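PDB 2BDQ: copper homeostasis protein CutC from Streptococcus agalactiae, which probably binds copper ions and takes part in copper homeostasis in the cytoplasm. Local coordinates for residues R149-G154 with E180-G185; E163-I168 with Q197-K202; G185-E190 with K202-T207. All blocks are in the same frame, centred on the assembly; numbering follows the deposited sequence.

Contact 1. Residues R149-G154 with E180-G185; sequences RILLHG and EIMVGG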
# COMPACT_ATOMS: atom_id res chain seq x y z
N ARG A 149 -13.57 10.46 -16.55
CA ARG A 149 -12.82 9.71 -17.55
C ARG A 149 -12.71 8.23 -17.22
O ARG A 149 -13.02 7.79 -16.11
CB ARG A 149 -11.42 10.30 -17.78
CG ARG A 149 -10.53 10.31 -16.58
CD ARG A 149 -9.11 10.76 -16.93
NE ARG A 149 -8.45 11.16 -15.70
CZ ARG A 149 -8.68 12.32 -15.09
NH1 ARG A 149 -9.54 13.18 -15.63
NH2 ARG A 149 -8.09 12.59 -13.93
N ILE A 150 -12.27 7.48 -18.22
CA ILE A 150 -12.11 6.04 -18.12
C ILE A 150 -10.71 5.65 -18.57
O ILE A 150 -10.27 6.03 -19.66
CB ILE A 150 -13.12 5.31 -19.03
CG1 ILE A 150 -14.53 5.83 -18.78
CG2 ILE A 150 -13.05 3.81 -18.78
CD1 ILE A 150 -15.58 5.21 -19.68
N LEU A 151 -10.04 4.89 -17.72
CA LEU A 151 -8.70 4.38 -18.00
C LEU A 151 -8.91 2.94 -18.45
O LEU A 151 -9.44 2.12 -17.70
CB LEU A 151 -7.83 4.42 -16.75
CG LEU A 151 -6.49 3.68 -16.88
CD1 LEU A 151 -5.70 4.28 -18.03
CD2 LEU A 151 -5.71 3.78 -15.59
N LEU A 152 -8.49 2.63 -19.67
CA LEU A 152 -8.67 1.29 -20.20
C LEU A 152 -7.52 0.82 -21.08
O LEU A 152 -6.74 1.62 -21.60
CB LEU A 152 -9.99 1.22 -20.97
CG LEU A 152 -10.26 2.25 -22.07
CD1 LEU A 152 -9.52 1.86 -23.35
CD2 LEU A 152 -11.75 2.31 -22.34
N HIS A 153 -7.42 -0.49 -21.24
CA HIS A 153 -6.38 -1.12 -22.03
C HIS A 153 -6.93 -1.55 -23.39
O HIS A 153 -6.18 -1.64 -24.36
CB HIS A 153 -5.81 -2.33 -21.28
CG HIS A 153 -4.76 -3.07 -22.03
ND1 HIS A 153 -3.53 -2.52 -22.34
CD2 HIS A 153 -4.75 -4.32 -22.56
CE1 HIS A 153 -2.82 -3.40 -23.02
NE2 HIS A 153 -3.54 -4.50 -23.17
N GLY A 154 -8.23 -1.84 -23.44
CA GLY A 154 -8.83 -2.27 -24.69
C GLY A 154 -8.97 -3.78 -24.80
O GLY A 154 -9.51 -4.29 -25.79
N GLU A 180 -14.04 11.43 -21.07
CA GLU A 180 -12.69 11.22 -21.59
C GLU A 180 -12.20 9.79 -21.52
O GLU A 180 -12.43 9.08 -20.54
CB GLU A 180 -11.70 12.13 -20.85
CG GLU A 180 -11.70 13.59 -21.30
CD GLU A 180 -11.26 13.77 -22.76
OE1 GLU A 180 -12.14 13.79 -23.66
OE2 GLU A 180 -10.03 13.87 -23.02
N ILE A 181 -11.49 9.37 -22.56
CA ILE A 181 -10.93 8.03 -22.62
C ILE A 181 -9.41 8.15 -22.50
O ILE A 181 -8.76 8.92 -23.21
CB ILE A 181 -11.26 7.34 -23.95
CG1 ILE A 181 -12.77 7.13 -24.08
CG2 ILE A 181 -10.49 6.03 -24.04
CD1 ILE A 181 -13.36 6.12 -23.12
N MSE A 182 -8.83 7.37 -21.59
CA MSE A 182 -7.39 7.39 -21.39
C MSE A 182 -6.83 5.99 -21.59
O MSE A 182 -7.39 5.02 -21.10
CB MSE A 182 -7.06 7.92 -19.99
CG MSE A 182 -5.58 7.81 -19.61
SE MSE A 182 -5.08 8.86 -18.05
CE MSE A 182 -6.27 8.10 -16.71
N VAL A 183 -5.72 5.87 -22.32
CA VAL A 183 -5.13 4.56 -22.54
C VAL A 183 -4.09 4.23 -21.48
O VAL A 183 -3.33 5.10 -21.04
CB VAL A 183 -4.48 4.45 -23.93
CG1 VAL A 183 -5.55 4.42 -24.99
CG2 VAL A 183 -3.52 5.62 -24.16
N GLY A 184 -4.07 2.96 -21.08
CA GLY A 184 -3.14 2.48 -20.08
C GLY A 184 -2.81 1.02 -20.32
O GLY A 184 -3.45 0.36 -21.15
N GLY A 185 -1.81 0.51 -19.60
CA GLY A 185 -1.40 -0.88 -19.74
C GLY A 185 -0.51 -1.08 -20.96
O GLY A 185 -1.00 -1.29 -22.06
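Leu151 and Met182, a selenomethionine, meet on the face of the sheet that looks into the barrel, with Leu151 CD1 3.9 Å from Met182 CG. The Met182 chain runs extended, then bends at its end (chi3 59°), bringing CE to the edge of the Arg149 guanidinium, close to its plane and 3.9 Å from NE. On the other face Ile150 and Ile181 run alongside each other in the same direction, with Ile181 CD1 4.2 Å from Ile150 CB and near Leu152 CD2; helix 165-175 covers Leu152 and Ile181, and helix 135-144 covers Ile150. Between these layers run the backbone bonds of a parallel pair, among them Met182 N to Ile150 O (2.8 Å) and Leu152 N to Met182 O (3.0 Å). Past the strand ends, His153 takes over: its CG stands anti to the backbone N (chi1 178°), which carries ND1 to Gly184 O at 3.1 Å, in the ring plane and on a carbonyl lone pair. A second, weak bond links ND1 to Gly185 O, while NE2 gives to Glu159 O, a pattern that would favour the protonated ring. The strand axes, 4.6 Å apart at 23°, belong to neighbouring strands of a beta-alpha-beta unit in a TIM barrel.

Contact 2. Residues E163-I168 with Q197-K202; sequences ENIKHI and QETGVK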
# COMPACT_ATOMS: atom_id res chain seq x y z
N GLU A 163 -2.72 -3.74 -30.57
CA GLU A 163 -3.69 -4.56 -31.29
C GLU A 163 -5.13 -4.24 -30.91
O GLU A 163 -6.05 -4.90 -31.39
CB GLU A 163 -3.41 -6.04 -31.05
CG GLU A 163 -1.94 -6.38 -31.03
CD GLU A 163 -1.59 -7.60 -31.86
OE1 GLU A 163 -1.42 -7.44 -33.09
OE2 GLU A 163 -1.51 -8.71 -31.28
N ASN A 164 -5.33 -3.25 -30.05
CA ASN A 164 -6.69 -2.89 -29.64
C ASN A 164 -7.17 -1.59 -30.26
O ASN A 164 -8.21 -1.05 -29.86
CB ASN A 164 -6.78 -2.79 -28.12
CG ASN A 164 -6.40 -4.08 -27.44
OD1 ASN A 164 -6.67 -5.16 -27.95
ND2 ASN A 164 -5.81 -3.97 -26.25
N ILE A 165 -6.41 -1.08 -31.22
CA ILE A 165 -6.73 0.18 -31.87
C ILE A 165 -8.19 0.27 -32.34
O ILE A 165 -8.88 1.23 -32.00
CB ILE A 165 -5.79 0.41 -33.08
CG1 ILE A 165 -4.36 0.60 -32.57
CG2 ILE A 165 -6.25 1.61 -33.89
CD1 ILE A 165 -3.33 0.76 -33.66
N LYS A 166 -8.64 -0.71 -33.10
CA LYS A 166 -10.02 -0.69 -33.59
C LYS A 166 -11.05 -0.55 -32.48
O LYS A 166 -11.92 0.31 -32.54
CB LYS A 166 -10.30 -1.94 -34.44
CG LYS A 166 -9.92 -1.78 -35.91
CD LYS A 166 -8.45 -1.41 -36.10
CE LYS A 166 -8.25 -0.49 -37.30
NZ LYS A 166 -8.90 0.85 -37.09
N HIS A 167 -10.94 -1.39 -31.46
CA HIS A 167 -11.89 -1.36 -30.35
C HIS A 167 -11.84 -0.05 -29.57
O HIS A 167 -12.87 0.54 -29.26
CB HIS A 167 -11.64 -2.53 -29.40
CG HIS A 167 -12.68 -2.67 -28.34
ND1 HIS A 167 -12.37 -2.75 -26.99
CD2 HIS A 167 -14.03 -2.73 -28.41
CE1 HIS A 167 -13.49 -2.85 -26.29
NE2 HIS A 167 -14.51 -2.84 -27.13
N ILE A 168 -10.63 0.40 -29.24
CA ILE A 168 -10.47 1.64 -28.49
C ILE A 168 -11.04 2.82 -29.26
O ILE A 168 -11.65 3.71 -28.68
CB ILE A 168 -8.98 1.88 -28.14
CG1 ILE A 168 -8.51 0.78 -27.18
CG2 ILE A 168 -8.80 3.24 -27.49
CD1 ILE A 168 -7.05 0.87 -26.78
N GLN A 197 -3.02 8.97 -31.86
CA GLN A 197 -3.44 9.49 -33.15
C GLN A 197 -4.31 8.50 -33.93
O GLN A 197 -5.17 8.91 -34.70
CB GLN A 197 -2.24 9.88 -34.01
CG GLN A 197 -1.53 8.70 -34.64
CD GLN A 197 -0.61 9.12 -35.77
OE1 GLN A 197 0.01 8.28 -36.42
NE2 GLN A 197 -0.51 10.42 -36.00
N GLU A 198 -4.09 7.21 -33.73
CA GLU A 198 -4.87 6.20 -34.45
C GLU A 198 -6.21 5.88 -33.78
O GLU A 198 -7.06 5.23 -34.39
CB GLU A 198 -4.07 4.90 -34.59
CG GLU A 198 -2.78 5.05 -35.38
CD GLU A 198 -3.02 5.48 -36.83
OE1 GLU A 198 -2.33 6.41 -37.29
OE2 GLU A 198 -3.89 4.88 -37.50
N THR A 199 -6.40 6.34 -32.56
CA THR A 199 -7.65 6.07 -31.84
C THR A 199 -8.45 7.32 -31.52
O THR A 199 -9.66 7.24 -31.29
CB THR A 199 -7.37 5.34 -30.51
OG1 THR A 199 -6.51 6.14 -29.70
CG2 THR A 199 -6.71 3.98 -30.76
N GLY A 200 -7.78 8.46 -31.50
CA GLY A 200 -8.45 9.70 -31.17
C GLY A 200 -8.34 10.00 -29.69
O GLY A 200 -8.94 10.96 -29.20
N VAL A 201 -7.59 9.17 -28.96
CA VAL A 201 -7.40 9.36 -27.52
C VAL A 201 -6.41 10.51 -27.31
O VAL A 201 -5.44 10.63 -28.04
CB VAL A 201 -6.83 8.07 -26.87
CG1 VAL A 201 -6.47 8.33 -25.40
CG2 VAL A 201 -7.87 6.95 -26.96
N LYS A 202 -6.66 11.35 -26.31
CA LYS A 202 -5.78 12.48 -26.02
C LYS A 202 -5.06 12.40 -24.67
O LYS A 202 -4.39 13.35 -24.26
CB LYS A 202 -6.55 13.80 -26.08
CG LYS A 202 -7.20 14.09 -27.42
CD LYS A 202 -8.62 13.56 -27.45
CE LYS A 202 -9.63 14.65 -27.08
NZ LYS A 202 -9.30 15.37 -25.82
O HOH W 1 -7.81 3.57 -36.62
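Glu198 is the first residue of 197-202 to touch the other segment: its CB lies 4.0 Å from Ile165 CG2, and the same methyl sits 3.7 Å from Glu198 O. That carbonyl accepts a hydrogen bond from a water at 2.9 Å, and the water in turn accepts from Lys166 NZ at 3.0 Å. The lysine therefore reaches the backbone of Glu198 through a solvent bridge, and its NZ stays 6.4 Å from Glu198 OE2, too far for a salt bridge. Thr199 follows at the centre of the contact. A chi1 of 59° wedges OG1 between the two backbone branches, turned back to its own chain, where it bonds to Ile195 O and accepts from Val201 N in an ST turn. The same rotation presents CG2 to helix 165-175, 3.7 Å from Ile165 O; the Thr199 side chain lies nearly perpendicular to that of Ile165. Ile168 CG2 packs against Thr199 CB. Gly200, with a positive phi of 93°, then turns the chain out of the helix toward strand 203-206. Val201 ends the contact, its CG2 3.9 Å from Ile168 CG2, and also lies on Ile181 and Val183 of strand 180-183. Direct contact is thus made by aliphatic carbons packed on one another and on two backbone carbonyls, between helix 165-175 and the region where helix 192-199 gives way to a loop. The threonine hydroxyl is bonded to its own chain, and polar linkage between the segments is left to the water, which implies cohesion through van der Waals packing and apolar burial.

Contact 3. Residues G185-E190 with K202-T207; sequences GGVTAE and KQAHGT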
# COMPACT_ATOMS: atom_id res chain seq x y z
N GLY A 185 -1.81 0.51 -19.60
CA GLY A 185 -1.40 -0.88 -19.74
C GLY A 185 -0.51 -1.08 -20.96
O GLY A 185 -1.00 -1.29 -22.06
N GLY A 186 0.81 -1.03 -20.75
CA GLY A 186 1.72 -1.21 -21.86
C GLY A 186 1.91 0.06 -22.68
O GLY A 186 2.43 0.02 -23.79
N VAL A 187 1.48 1.19 -22.12
CA VAL A 187 1.63 2.47 -22.80
C VAL A 187 2.93 3.12 -22.35
O VAL A 187 3.07 3.49 -21.18
CB VAL A 187 0.45 3.42 -22.48
CG1 VAL A 187 0.64 4.73 -23.20
CG2 VAL A 187 -0.86 2.77 -22.90
N THR A 188 3.88 3.25 -23.28
CA THR A 188 5.17 3.85 -22.98
C THR A 188 5.45 5.09 -23.83
O THR A 188 4.63 5.50 -24.64
CB THR A 188 6.32 2.86 -23.25
OG1 THR A 188 6.41 2.60 -24.66
CG2 THR A 188 6.08 1.55 -22.52
N ALA A 189 6.64 5.67 -23.64
CA ALA A 189 7.02 6.85 -24.38
C ALA A 189 7.30 6.53 -25.85
O ALA A 189 7.55 7.42 -26.66
CB ALA A 189 8.25 7.48 -23.75
N GLU A 190 7.24 5.25 -26.21
CA GLU A 190 7.49 4.86 -27.59
C GLU A 190 6.26 4.62 -28.43
O GLU A 190 6.33 4.69 -29.65
CB GLU A 190 8.35 3.60 -27.64
CG GLU A 190 9.78 3.83 -27.24
CD GLU A 190 10.62 2.61 -27.46
OE1 GLU A 190 10.64 2.09 -28.60
OE2 GLU A 190 11.25 2.15 -26.48
N LYS A 202 -6.66 11.35 -26.31
CA LYS A 202 -5.78 12.48 -26.02
C LYS A 202 -5.06 12.40 -24.67
O LYS A 202 -4.39 13.35 -24.26
CB LYS A 202 -6.55 13.80 -26.08
CG LYS A 202 -7.20 14.09 -27.42
CD LYS A 202 -8.62 13.56 -27.45
CE LYS A 202 -9.63 14.65 -27.08
NZ LYS A 202 -9.30 15.37 -25.82
N GLN A 203 -5.21 11.27 -23.98
CA GLN A 203 -4.57 11.08 -22.68
C GLN A 203 -3.95 9.69 -22.54
O GLN A 203 -4.57 8.69 -22.87
CB GLN A 203 -5.59 11.30 -21.56
CG GLN A 203 -6.31 12.63 -21.67
CD GLN A 203 -7.05 12.99 -20.40
OE1 GLN A 203 -6.44 13.08 -19.33
NE2 GLN A 203 -8.35 13.20 -20.50
N ALA A 204 -2.72 9.65 -22.05
CA ALA A 204 -2.01 8.39 -21.89
C ALA A 204 -1.51 8.21 -20.46
O ALA A 204 -0.99 9.14 -19.84
CB ALA A 204 -0.84 8.32 -22.86
N HIS A 205 -1.67 6.99 -19.95
CA HIS A 205 -1.29 6.61 -18.60
C HIS A 205 -0.20 5.54 -18.64
O HIS A 205 -0.25 4.64 -19.48
CB HIS A 205 -2.53 6.06 -17.89
CG HIS A 205 -2.25 5.41 -16.57
ND1 HIS A 205 -2.46 6.05 -15.36
CD2 HIS A 205 -1.86 4.14 -16.26
CE1 HIS A 205 -2.23 5.21 -14.37
NE2 HIS A 205 -1.86 4.04 -14.89
N GLY A 206 0.76 5.62 -17.74
CA GLY A 206 1.82 4.63 -17.71
C GLY A 206 2.93 4.88 -16.72
O GLY A 206 3.18 6.02 -16.31
N THR A 207 3.61 3.81 -16.31
CA THR A 207 4.72 3.92 -15.38
C THR A 207 5.96 4.37 -16.13
O THR A 207 6.87 4.96 -15.56
CB THR A 207 5.04 2.59 -14.68
OG1 THR A 207 5.12 1.54 -15.65
CG2 THR A 207 3.98 2.26 -13.65
O HOH W 2 0.54 2.18 -19.17
O HOH W 3 4.34 2.49 -18.87
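A small, largely buried packing contact, 151 Å² in all, sets the loop that follows strand 180-183 against the last strand of the barrel, 203-206. Val187 carries it. Its CB points at the strand and rests 3.3 Å from His205 O, while CG1, anti to the backbone N (chi1 180°), extends to Ala204 CB at 3.9 Å. Tyr192 and Ile209 touch both Val187 and Ala204, so this apolar patch continues into helix 192-199 and the chain beyond the strand. Further along, Val187 O approaches Gly206 CA at 3.9 Å, a place where the strand has no side chain.

Polar linkage between the segments runs through water. One molecule donates to His205 O at 2.6 Å and accepts from Val187 N at 3.3 Å and, weakly, from Gly185 N. A second donates to Val187 O at 2.8 Å and has a weak contact with Thr207 OG1. The loop then passes through an ST turn at Thr188 toward helix 192-199. The His205 ring takes no direct part; its ND1 bonds to Glu5 and its side chain touches Cys7 of strand 3-9. Gly185 and Gly186, both with a positive phi of about 80°, open a segment that belongs to the beta-alpha loop at the C-terminal end of strand 180-183, the end of a TIM barrel where active sites usually lie.

How the contacts relate
Along the chain, contact 1 closes first: strand 149-152 leads through helix 165-175 to strand 180-183, a beta-alpha-beta unit. Contact 2 crosses it, since its first segment, 163-168, lies within that excursion and its second, 197-202, comes after it; it ties helix 165-175 to helix 192-199 and the residues after it. Contact 3 follows contact 1 in series, sharing Gly185, and closes the shorter loop round helix 192-199; it crosses contact 2, with which it shares Lys202. Backbone pairing of Val183 with Gln203 and His205 joins contacts 1 and 3 in one sheet, and a salt bridge from Glu180 to Lys202 links contacts 1 and 2. Together they unite the last three barrel strands with their two outer helices.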